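Local coordinates for nucleoprotein (Rift valley fever virus, PDB 3OV9) that encapsidates the viral RNA genome as a ring-forming, single-strand-binding nucleoprotein, shielding it from nucleases and presenting it as the template for transcription and replication, at residues F28-F33 against F196-N201; T131-D134 against A139-R142; L62-G65 against R70-M73; P155-D160 against K213-L218. All coordinates share one frame; numbering follows the deposited sequence.

Contact 1: F28-F33 against F196-N201; sequences FAYQGF and FTQPMN. With NO2 (nitrite ion), chain D.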
loop_
_atom_site.group_PDB
_atom_site.type_symbol
_atom_site.label_atom_id
_atom_site.label_comp_id
_atom_site.label_asym_id
_atom_site.label_seq_id
_atom_site.Cartn_x
_atom_site.Cartn_y
_atom_site.Cartn_z
ATOM N N PHE A 28 -12.250 -12.476 36.312
ATOM C CA PHE A 28 -11.415 -11.760 35.350
ATOM C C PHE A 28 -11.823 -11.946 33.888
ATOM O O PHE A 28 -11.174 -11.403 32.991
ATOM C CB PHE A 28 -9.944 -12.180 35.508
ATOM C CG PHE A 28 -9.376 -11.951 36.885
ATOM C CD1 PHE A 28 -9.640 -10.779 37.593
ATOM C CD2 PHE A 28 -8.529 -12.897 37.455
ATOM C CE1 PHE A 28 -9.098 -10.572 38.862
ATOM C CE2 PHE A 28 -7.984 -12.700 38.722
ATOM C CZ PHE A 28 -8.265 -11.539 39.427
ATOM N N ALA A 29 -12.896 -12.699 33.649
ATOM C CA ALA A 29 -13.323 -13.040 32.290
ATOM C C ALA A 29 -13.769 -11.827 31.472
ATOM O O ALA A 29 -14.149 -10.793 32.024
ATOM C CB ALA A 29 -14.430 -14.094 32.329
ATOM N N TYR A 30 -13.698 -11.967 30.151
ATOM C CA TYR A 30 -14.200 -10.954 29.228
ATOM C C TYR A 30 -15.653 -10.626 29.559
ATOM O O TYR A 30 -16.467 -11.533 29.731
ATOM C CB TYR A 30 -14.098 -11.475 27.792
ATOM C CG TYR A 30 -14.569 -10.520 26.711
ATOM C CD1 TYR A 30 -13.660 -9.725 26.017
ATOM C CD2 TYR A 30 -15.920 -10.427 26.373
ATOM C CE1 TYR A 30 -14.084 -8.854 25.011
ATOM C CE2 TYR A 30 -16.356 -9.555 25.374
ATOM C CZ TYR A 30 -15.433 -8.776 24.700
ATOM O OH TYR A 30 -15.863 -7.916 23.713
ATOM N N GLN A 31 -15.955 -9.332 29.662
ATOM C CA GLN A 31 -17.335 -8.850 29.766
ATOM C C GLN A 31 -17.597 -7.840 28.655
ATOM O O GLN A 31 -16.899 -6.828 28.558
ATOM C CB GLN A 31 -17.615 -8.214 31.136
ATOM C CG GLN A 31 -19.070 -7.752 31.310
ATOM C CD GLN A 31 -19.345 -7.068 32.636
ATOM O OE1 GLN A 31 -19.006 -5.898 32.833
ATOM N NE2 GLN A 31 -19.986 -7.790 33.548
ATOM N N GLY A 32 -18.602 -8.124 27.828
ATOM C CA GLY A 32 -18.987 -7.239 26.725
ATOM C C GLY A 32 -19.810 -6.039 27.167
ATOM O O GLY A 32 -19.667 -4.942 26.620
ATOM N N PHE A 33 -20.676 -6.250 28.156
ATOM C CA PHE A 33 -21.521 -5.191 28.708
ATOM C C PHE A 33 -21.988 -5.577 30.111
ATOM O O PHE A 33 -21.954 -6.751 30.488
ATOM C CB PHE A 33 -22.733 -4.919 27.798
ATOM C CG PHE A 33 -23.831 -5.938 27.932
ATOM C CD1 PHE A 33 -25.024 -5.613 28.568
ATOM C CD2 PHE A 33 -23.664 -7.231 27.444
ATOM C CE1 PHE A 33 -26.034 -6.556 28.709
ATOM C CE2 PHE A 33 -24.670 -8.185 27.586
ATOM C CZ PHE A 33 -25.855 -7.844 28.219
ATOM N N PHE A 196 -17.047 -12.957 16.667
ATOM C CA PHE A 196 -18.302 -12.985 17.422
ATOM C C PHE A 196 -18.375 -13.947 18.613
ATOM O O PHE A 196 -19.261 -13.804 19.454
ATOM C CB PHE A 196 -19.527 -13.144 16.497
ATOM C CG PHE A 196 -19.615 -14.474 15.779
ATOM C CD1 PHE A 196 -19.794 -15.665 16.483
ATOM C CD2 PHE A 196 -19.580 -14.524 14.387
ATOM C CE1 PHE A 196 -19.900 -16.887 15.816
ATOM C CE2 PHE A 196 -19.689 -15.740 13.708
ATOM C CZ PHE A 196 -19.849 -16.924 14.425
ATOM N N THR A 197 -17.453 -14.905 18.696
ATOM C CA THR A 197 -17.518 -15.939 19.743
ATOM C C THR A 197 -17.228 -15.427 21.160
ATOM O O THR A 197 -17.812 -15.922 22.126
ATOM C CB THR A 197 -16.613 -17.157 19.438
ATOM O OG1 THR A 197 -15.293 -16.707 19.113
ATOM C CG2 THR A 197 -17.175 -17.978 18.280
ATOM N N GLN A 198 -16.337 -14.443 21.280
ATOM C CA GLN A 198 -15.987 -13.885 22.592
ATOM C C GLN A 198 -17.170 -13.178 23.288
ATOM O O GLN A 198 -17.485 -13.515 24.431
ATOM C CB GLN A 198 -14.741 -12.991 22.517
ATOM C CG GLN A 198 -14.091 -12.714 23.869
ATOM C CD GLN A 198 -12.724 -12.052 23.757
ATOM O OE1 GLN A 198 -11.827 -12.327 24.555
ATOM N NE2 GLN A 198 -12.565 -11.169 22.777
ATOM N N PRO A 199 -17.836 -12.218 22.603
ATOM C CA PRO A 199 -19.034 -11.629 23.220
ATOM C C PRO A 199 -20.204 -12.611 23.362
ATOM O O PRO A 199 -21.000 -12.476 24.297
ATOM C CB PRO A 199 -19.403 -10.477 22.270
ATOM C CG PRO A 199 -18.721 -10.788 20.993
ATOM C CD PRO A 199 -17.467 -11.512 21.360
ATOM N N MET A 200 -20.298 -13.585 22.456
ATOM C CA MET A 200 -21.321 -14.635 22.539
ATOM C C MET A 200 -21.162 -15.430 23.835
ATOM O O MET A 200 -22.095 -15.508 24.634
ATOM C CB MET A 200 -21.265 -15.570 21.319
ATOM C CG MET A 200 -22.357 -16.656 21.289
ATOM S SD MET A 200 -22.184 -17.890 19.972
ATOM C CE MET A 200 -20.715 -18.773 20.508
ATOM N N ASN A 201 -19.971 -15.987 24.049
ATOM C CA ASN A 201 -19.707 -16.802 25.237
ATOM C C ASN A 201 -19.812 -16.026 26.549
ATOM O O ASN A 201 -20.257 -16.574 27.558
ATOM C CB ASN A 201 -18.353 -17.507 25.128
ATOM C CG ASN A 201 -18.355 -18.629 24.096
ATOM O OD1 ASN A 201 -19.362 -19.319 23.900
ATOM N ND2 ASN A 201 -17.219 -18.822 23.437
HETATM N N NO2 D . -22.150 -10.289 28.641
HETATM O O1 NO2 D . -22.267 -10.276 30.083
HETATM O O2 NO2 D . -20.964 -9.548 28.263
#
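Tyr30 and Gln198 are where the backbones come closest, with 7.5 Å between the two CA atoms. The segment 28-33 is an irregular connector between helix 18-28 and helix 35-46, whereas 196-201 belongs to helix 189-204, kinked where Gln198 and Pro199 break the run of helical N-H bonds. The contact is a flat stack. The Gln198 amide lies over one face of the Tyr30 ring, the two planes only 12° apart, and its CD comes to 3.4 Å from CD1 of Tyr30. Gln198 CG sits over the same ring, 3.7 Å from its centroid, as a CH-pi contact. Tyr30 CG lies opposite the backbone N (chi1 -179°), which carries the ring out to the helix, and the extended Gln198 chain crosses it at about a right angle. Pro199 adds a looser touch, its CB 4.4 Å from CE2 of Tyr30.

This is the arm-to-core junction of the phlebovirus nucleoprotein: the segment 28-33 lies in the region essential for oligomerization, and the helix belongs to the body of the chain. The Tyr30 hydroxyl is hydrogen-bonded to Lys74 of a second subunit, so the same ring meets both its own core and a neighbour. Tyr30 and Phe33 probably bind RNA, as in related nucleoproteins.

A nitrite ion, likely an additive of crystal growth, occupies the turn beyond the tyrosine. Gly32 N donates to nitrite O2 at 2.8 Å. A weak bond from Phe33 N reaches nitrite O2 as well, at 3.3 Å. Phe33 itself packs on Arg106, Ala109 and Ala110 of helix 104-110.

Contact 2: T131-D134 against A139-R142; sequences TTMD and AYPR
Asp134 and Arg142 form a two-pronged, end-on salt bridge, one nitrogen to each oxygen. Arg142 NH1 reaches Asp134 OD1 at 2.8 Å on its syn side, though tilted out of the carboxylate plane, and Arg142 NH2 reaches Asp134 OD2 at 2.9 Å from above that plane. Both bonds are nearly straight, the two planes 34° apart. Asp134 OD1 is held a second time by Tyr140 N at 3.0 Å, met nearly along the C-O direction. Arg142 NH1 also donates to Tyr140 O, 2.8 Å away and on a lone pair in the carbonyl plane. These bonds fix the guanidinium's rotation, and a bend at chi2 (58°) folds the chain back toward its own loop.

Outward from the charges, Met133 lies alongside Tyr140. The Met133 methyl CE makes a CH-pi contact over the centre of the Tyr140 ring, 3.7 Å from the centroid, with Met133 SD above the same face, 5.0 Å from that centroid. Pro141 CD lies over the opposite face, toward its rim. The Tyr140 hydroxyl is hydrogen-bonded to Ala168 O, and both side chains pack on Tyr172 of helix 159-180. A carboxylate near the end of helix 130-136 thus clasps the following loop, backed by a Met-aromatic contact.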
loop_
_atom_site.group_PDB
_atom_site.type_symbol
_atom_site.label_atom_id
_atom_site.label_comp_id
_atom_site.label_asym_id
_atom_site.label_seq_id
_atom_site.Cartn_x
_atom_site.Cartn_y
_atom_site.Cartn_z
ATOM N N THR A 131 -36.169 -14.315 5.760
ATOM C CA THR A 131 -36.249 -14.952 4.440
ATOM C C THR A 131 -34.878 -15.414 3.939
ATOM O O THR A 131 -34.743 -16.526 3.421
ATOM C CB THR A 131 -36.919 -14.016 3.399
ATOM O OG1 THR A 131 -38.202 -13.607 3.884
ATOM C CG2 THR A 131 -37.103 -14.722 2.058
ATOM N N THR A 132 -33.867 -14.560 4.098
ATOM C CA THR A 132 -32.490 -14.905 3.747
ATOM C C THR A 132 -31.997 -16.092 4.584
ATOM O O THR A 132 -31.404 -17.033 4.053
ATOM C CB THR A 132 -31.545 -13.686 3.894
ATOM O OG1 THR A 132 -31.934 -12.668 2.961
ATOM C CG2 THR A 132 -30.095 -14.069 3.626
ATOM N N MET A 133 -32.263 -16.049 5.888
ATOM C CA MET A 133 -31.892 -17.144 6.785
ATOM C C MET A 133 -32.557 -18.469 6.401
ATOM O O MET A 133 -31.936 -19.529 6.515
ATOM C CB MET A 133 -32.207 -16.791 8.242
ATOM C CG MET A 133 -31.336 -15.684 8.837
ATOM S SD MET A 133 -29.548 -15.943 8.743
ATOM C CE MET A 133 -29.358 -17.557 9.513
ATOM N N ASP A 134 -33.804 -18.398 5.936
ATOM C CA ASP A 134 -34.565 -19.583 5.512
ATOM C C ASP A 134 -33.947 -20.325 4.325
ATOM O O ASP A 134 -34.140 -21.534 4.173
ATOM C CB ASP A 134 -36.015 -19.212 5.192
ATOM C CG ASP A 134 -36.836 -18.919 6.435
ATOM O OD1 ASP A 134 -36.412 -19.302 7.548
ATOM O OD2 ASP A 134 -37.915 -18.309 6.294
ATOM N N ALA A 139 -37.028 -22.637 7.956
ATOM C CA ALA A 139 -37.711 -22.137 9.158
ATOM C C ALA A 139 -36.741 -21.734 10.272
ATOM O O ALA A 139 -36.905 -22.138 11.431
ATOM C CB ALA A 139 -38.742 -23.156 9.665
ATOM N N TYR A 140 -35.735 -20.939 9.917
ATOM C CA TYR A 140 -34.736 -20.499 10.887
ATOM C C TYR A 140 -35.396 -19.761 12.053
ATOM O O TYR A 140 -36.243 -18.903 11.834
ATOM C CB TYR A 140 -33.658 -19.618 10.236
ATOM C CG TYR A 140 -32.545 -19.301 11.208
ATOM C CD1 TYR A 140 -31.489 -20.190 11.394
ATOM C CD2 TYR A 140 -32.574 -18.135 11.979
ATOM C CE1 TYR A 140 -30.478 -19.923 12.308
ATOM C CE2 TYR A 140 -31.569 -17.858 12.898
ATOM C CZ TYR A 140 -30.524 -18.759 13.058
ATOM O OH TYR A 140 -29.523 -18.495 13.962
ATOM N N PRO A 141 -35.014 -20.101 13.302
ATOM C CA PRO A 141 -35.630 -19.470 14.469
ATOM C C PRO A 141 -35.359 -17.968 14.566
ATOM O O PRO A 141 -34.213 -17.545 14.744
ATOM C CB PRO A 141 -34.980 -20.206 15.649
ATOM C CG PRO A 141 -34.520 -21.494 15.088
ATOM C CD PRO A 141 -34.079 -21.169 13.696
ATOM N N ARG A 142 -36.424 -17.180 14.455
ATOM C CA ARG A 142 -36.325 -15.723 14.506
ATOM C C ARG A 142 -35.775 -15.208 15.837
ATOM O O ARG A 142 -35.055 -14.218 15.864
ATOM C CB ARG A 142 -37.675 -15.070 14.183
ATOM C CG ARG A 142 -37.886 -14.724 12.701
ATOM C CD ARG A 142 -37.762 -15.939 11.798
ATOM N NE ARG A 142 -38.222 -15.683 10.432
ATOM C CZ ARG A 142 -37.971 -16.482 9.398
ATOM N NH1 ARG A 142 -37.250 -17.583 9.558
ATOM N NH2 ARG A 142 -38.435 -16.172 8.193
#

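Contact 3: L62-G65 against R70-M73; sequences LTRG and RMMM
The guanidinium of Arg64 carries Met71 CB over one face, 3.8 Å above its plane and displaced toward the rim. Beside it, Arg64 NH2 comes to 3.3 Å from Met71 O. The group's strongest polar partner lies elsewhere: NH1 is hydrogen-bonded to Phe28 O of a neighbouring subunit, and also to Lys74 O of its own chain. These bonds probably help to hold the flat head over the methionine. With bends at chi2 and chi3 (both -56°), the arginine chain curls around to lay the guanidinium on the short helix.

Closer to the backbone, the thioether of Met71 packs against the stem of Arg64. Met71 SD and CE each lie 3.8 Å from Arg64 CB, and Met71 CE is 3.5 Å from Gly65 O. Met71 CG stands between its backbone N and carbonyl carbon (chi1 67°), turning the thioether toward the glycine turn. The backbone angles of Gly65 call for glycine. Met71 also touches Leu104 of helix 104-110.

The result is a short connection between the end of helix 50-63 and helix 68-71, closed by an arginine-methionine contact, in the region essential for oligomerization; its arginine also bonds to the N-terminal arm of a neighbouring subunit.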
loop_
_atom_site.group_PDB
_atom_site.type_symbol
_atom_site.label_atom_id
_atom_site.label_comp_id
_atom_site.label_asym_id
_atom_site.label_seq_id
_atom_site.Cartn_x
_atom_site.Cartn_y
_atom_site.Cartn_z
ATOM N N LEU A 62 -32.269 -2.624 16.283
ATOM C CA LEU A 62 -32.457 -3.786 15.422
ATOM C C LEU A 62 -32.672 -3.429 13.955
ATOM O O LEU A 62 -32.361 -4.227 13.071
ATOM C CB LEU A 62 -33.610 -4.655 15.949
ATOM C CG LEU A 62 -33.296 -5.707 17.029
ATOM C CD1 LEU A 62 -32.376 -5.192 18.137
ATOM C CD2 LEU A 62 -34.586 -6.261 17.628
ATOM N N THR A 63 -33.186 -2.229 13.698
ATOM C CA THR A 63 -33.523 -1.833 12.330
ATOM C C THR A 63 -32.589 -0.775 11.733
ATOM O O THR A 63 -32.489 -0.664 10.508
ATOM C CB THR A 63 -35.006 -1.388 12.195
ATOM O OG1 THR A 63 -35.226 -0.176 12.922
ATOM C CG2 THR A 63 -35.958 -2.481 12.706
ATOM N N ARG A 64 -31.902 -0.014 12.585
ATOM C CA ARG A 64 -30.981 1.029 12.107
ATOM C C ARG A 64 -29.534 0.845 12.564
ATOM O O ARG A 64 -28.609 1.321 11.908
ATOM C CB ARG A 64 -31.479 2.429 12.489
ATOM C CG ARG A 64 -32.802 2.855 11.846
ATOM C CD ARG A 64 -32.787 2.798 10.309
ATOM N NE ARG A 64 -31.709 3.584 9.696
ATOM C CZ ARG A 64 -31.805 4.866 9.338
ATOM N NH1 ARG A 64 -32.927 5.546 9.536
ATOM N NH2 ARG A 64 -30.766 5.475 8.780
ATOM N N GLY A 65 -29.337 0.163 13.689
ATOM C CA GLY A 65 -27.991 -0.117 14.177
ATOM C C GLY A 65 -27.620 0.597 15.464
ATOM O O GLY A 65 -28.487 0.980 16.254
ATOM N N ARG A 70 -25.350 8.878 13.214
ATOM C CA ARG A 70 -25.285 8.494 11.803
ATOM C C ARG A 70 -26.675 8.232 11.215
ATOM O O ARG A 70 -26.987 8.707 10.122
ATOM C CB ARG A 70 -24.382 7.267 11.610
ATOM C CG ARG A 70 -24.230 6.818 10.154
ATOM C CD ARG A 70 -23.632 5.422 10.044
ATOM N NE ARG A 70 -22.179 5.442 9.879
ATOM C CZ ARG A 70 -21.413 4.355 9.803
ATOM N NH1 ARG A 70 -21.951 3.143 9.887
ATOM N NH2 ARG A 70 -20.101 4.478 9.651
ATOM N N MET A 71 -27.503 7.484 11.944
ATOM C CA MET A 71 -28.847 7.134 11.467
ATOM C C MET A 71 -29.746 8.363 11.298
ATOM O O MET A 71 -30.617 8.382 10.426
ATOM C CB MET A 71 -29.511 6.078 12.370
ATOM C CG MET A 71 -29.840 6.543 13.788
ATOM S SD MET A 71 -30.537 5.244 14.841
ATOM C CE MET A 71 -29.147 4.122 14.975
ATOM N N MET A 72 -29.505 9.387 12.118
ATOM C CA MET A 72 -30.251 10.647 12.068
ATOM C C MET A 72 -30.074 11.396 10.749
ATOM O O MET A 72 -30.937 12.187 10.362
ATOM C CB MET A 72 -29.835 11.559 13.223
ATOM C CG MET A 72 -30.587 11.317 14.522
ATOM S SD MET A 72 -29.852 12.203 15.914
ATOM C CE MET A 72 -30.263 13.904 15.534
ATOM N N MET A 73 -28.959 11.140 10.068
ATOM C CA MET A 73 -28.636 11.807 8.801
ATOM C C MET A 73 -29.493 11.303 7.636
ATOM O O MET A 73 -29.545 11.939 6.581
ATOM C CB MET A 73 -27.149 11.650 8.463
ATOM C CG MET A 73 -26.196 11.996 9.604
ATOM S SD MET A 73 -24.454 12.015 9.128
ATOM C CE MET A 73 -24.217 10.376 8.446
#

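Contact 4: P155-D160 against K213-L218; sequences PSLPGD and KRREFL
Leu157 is the packed centre of this contact, wedged between Arg215 and Leu218 of helix 211-220. The join is a loop-on-helix packing in the all-helical core of the nucleoprotein: 155-158 leads into helix 159-180, with Pro158 at its N-cap position, and leans on one face of helix 211-220. The two leucine branches divide the work. Leu157 CD1 meets Leu218 CD1 at 3.8 Å, closing the buried apolar side, where Leu218 continues inward onto Phe149 and Val224. Leu157 CD2 lies over one face of the Arg215 guanidinium, 3.5 Å from Arg215 NE and 3.6 Å from Arg215 CZ, offset toward the rim.

The polar side is looser. Ser156 approaches the edge of the same guanidinium, close to its plane, and the bond from Arg215 NH2 to Ser156 OG is weak, 3.3 Å long and bent to 131°. Asp154 gives both groups a firmer partner: it forms a salt bridge with Arg215 NE through OD2 and a hydrogen bond with Ser156 OG through OD1. The carboxylate probably helps orient the arginine head under the leucine methyl. Ser156, at this outer edge, is exposed to solvent, in contrast to the buried Leu157 and Leu218.

Arg215 runs out from the helix, and the bend at chi3 (-68°) then swings NE and the guanidinium across Leu157, while Arg215 CD stays 4.0 Å from Leu157 CD2.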
loop_
_atom_site.group_PDB
_atom_site.type_symbol
_atom_site.label_atom_id
_atom_site.label_comp_id
_atom_site.label_asym_id
_atom_site.label_seq_id
_atom_site.Cartn_x
_atom_site.Cartn_y
_atom_site.Cartn_z
ATOM N N PRO A 155 -26.271 -22.220 30.091
ATOM C CA PRO A 155 -25.022 -22.979 29.941
ATOM C C PRO A 155 -25.014 -24.319 30.682
ATOM O O PRO A 155 -24.058 -25.089 30.546
ATOM C CB PRO A 155 -23.967 -22.037 30.531
ATOM C CG PRO A 155 -24.709 -21.224 31.523
ATOM C CD PRO A 155 -26.087 -21.032 30.946
ATOM N N SER A 156 -26.065 -24.588 31.455
ATOM C CA SER A 156 -26.197 -25.852 32.179
ATOM C C SER A 156 -26.956 -26.921 31.383
ATOM O O SER A 156 -27.130 -28.047 31.856
ATOM C CB SER A 156 -26.847 -25.631 33.553
ATOM O OG SER A 156 -28.244 -25.430 33.447
ATOM N N LEU A 157 -27.408 -26.566 30.179
ATOM C CA LEU A 157 -27.994 -27.537 29.253
ATOM C C LEU A 157 -27.000 -28.658 28.938
ATOM O O LEU A 157 -25.789 -28.412 28.911
ATOM C CB LEU A 157 -28.424 -26.849 27.952
ATOM C CG LEU A 157 -29.765 -26.107 27.939
ATOM C CD1 LEU A 157 -29.842 -25.177 26.737
ATOM C CD2 LEU A 157 -30.939 -27.075 27.943
ATOM N N PRO A 158 -27.501 -29.891 28.703
ATOM C CA PRO A 158 -26.619 -30.993 28.303
ATOM C C PRO A 158 -25.742 -30.611 27.115
ATOM O O PRO A 158 -26.197 -29.901 26.211
ATOM C CB PRO A 158 -27.600 -32.100 27.917
ATOM C CG PRO A 158 -28.782 -31.844 28.767
ATOM C CD PRO A 158 -28.897 -30.345 28.848
ATOM N N GLY A 159 -24.498 -31.084 27.131
ATOM C CA GLY A 159 -23.456 -30.654 26.196
ATOM C C GLY A 159 -23.931 -30.581 24.744
ATOM O O GLY A 159 -23.727 -29.567 24.074
ATOM N N ASP A 160 -24.565 -31.656 24.275
ATOM C CA ASP A 160 -25.043 -31.756 22.893
ATOM C C ASP A 160 -26.142 -30.743 22.576
ATOM O O ASP A 160 -26.174 -30.184 21.477
ATOM C CB ASP A 160 -25.550 -33.172 22.597
ATOM C CG ASP A 160 -24.444 -34.213 22.625
ATOM O OD1 ASP A 160 -23.276 -33.873 22.336
ATOM O OD2 ASP A 160 -24.752 -35.386 22.929
ATOM N N LYS A 213 -34.258 -19.442 34.614
ATOM C CA LYS A 213 -35.061 -18.448 33.893
ATOM C C LYS A 213 -34.662 -18.374 32.417
ATOM O O LYS A 213 -35.519 -18.179 31.551
ATOM C CB LYS A 213 -34.961 -17.062 34.541
ATOM C CG LYS A 213 -35.747 -16.895 35.843
ATOM C CD LYS A 213 -35.662 -15.459 36.379
ATOM C CE LYS A 213 -34.302 -15.145 37.013
ATOM N NZ LYS A 213 -34.255 -13.775 37.595
ATOM N N ARG A 214 -33.368 -18.533 32.139
ATOM C CA ARG A 214 -32.881 -18.590 30.756
ATOM C C ARG A 214 -33.506 -19.766 30.008
ATOM O O ARG A 214 -34.031 -19.594 28.905
ATOM C CB ARG A 214 -31.352 -18.677 30.706
ATOM C CG ARG A 214 -30.632 -17.360 30.937
ATOM C CD ARG A 214 -29.159 -17.605 31.194
ATOM N NE ARG A 214 -28.421 -16.372 31.448
ATOM C CZ ARG A 214 -27.419 -15.920 30.696
ATOM N NH1 ARG A 214 -27.020 -16.596 29.625
ATOM N NH2 ARG A 214 -26.814 -14.787 31.020
ATOM N N ARG A 215 -33.472 -20.955 30.612
ATOM C CA ARG A 215 -34.086 -22.128 29.985
ATOM C C ARG A 215 -35.595 -21.955 29.803
ATOM O O ARG A 215 -36.159 -22.445 28.817
ATOM C CB ARG A 215 -33.774 -23.418 30.750
ATOM C CG ARG A 215 -33.922 -24.667 29.873
ATOM C CD ARG A 215 -33.685 -25.955 30.638
ATOM N NE ARG A 215 -32.294 -26.098 31.057
ATOM C CZ ARG A 215 -31.750 -27.236 31.482
ATOM N NH1 ARG A 215 -32.474 -28.348 31.539
ATOM N NH2 ARG A 215 -30.476 -27.263 31.841
ATOM N N GLU A 216 -36.234 -21.261 30.749
ATOM C CA GLU A 216 -37.661 -20.965 30.657
ATOM C C GLU A 216 -37.975 -20.117 29.425
ATOM O O GLU A 216 -38.990 -20.339 28.758
ATOM C CB GLU A 216 -38.169 -20.271 31.922
ATOM C CG GLU A 216 -38.537 -21.220 33.049
ATOM C CD GLU A 216 -39.434 -20.570 34.083
ATOM O OE1 GLU A 216 -39.674 -19.348 33.981
ATOM O OE2 GLU A 216 -39.903 -21.281 34.996
ATOM N N PHE A 217 -37.102 -19.157 29.123
ATOM C CA PHE A 217 -37.259 -18.337 27.922
ATOM C C PHE A 217 -37.081 -19.191 26.671
ATOM O O PHE A 217 -37.878 -19.095 25.736
ATOM C CB PHE A 217 -36.276 -17.162 27.909
ATOM C CG PHE A 217 -36.693 -15.997 28.769
ATOM C CD1 PHE A 217 -37.899 -15.338 28.545
ATOM C CD2 PHE A 217 -35.861 -15.539 29.785
ATOM C CE1 PHE A 217 -38.277 -14.252 29.332
ATOM C CE2 PHE A 217 -36.229 -14.456 30.578
ATOM C CZ PHE A 217 -37.442 -13.810 30.351
ATOM N N LEU A 218 -36.049 -20.035 26.668
ATOM C CA LEU A 218 -35.791 -20.945 25.544
ATOM C C LEU A 218 -36.990 -21.847 25.259
ATOM O O LEU A 218 -37.332 -22.093 24.100
ATOM C CB LEU A 218 -34.534 -21.791 25.783
ATOM C CG LEU A 218 -33.166 -21.098 25.797
ATOM C CD1 LEU A 218 -32.058 -22.116 26.003
ATOM C CD2 LEU A 218 -32.924 -20.299 24.509
#

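Overall arrangement
From the N terminus, the chain leaves helix 18-28 through the arm segment of contact 1, whose partner lies 163 residues later on helix 189-204. Inside that long loop sit two short closures in series: contact 3, joining helix 50-63 to helix 68-71, and contact 2, joining helix 130-136 to the loop behind it. Contact 4 opens within the same loop, before helix 159-180, but closes beyond it on helix 211-220, so contacts 1 and 4 cross. Together these two bind the arm and the approach to helix 159-180 onto the later helices. Contacts 3 and 4 lie on opposite sides of the chain's centre, about 33 Å apart between centres, and both touch the same neighbouring subunit.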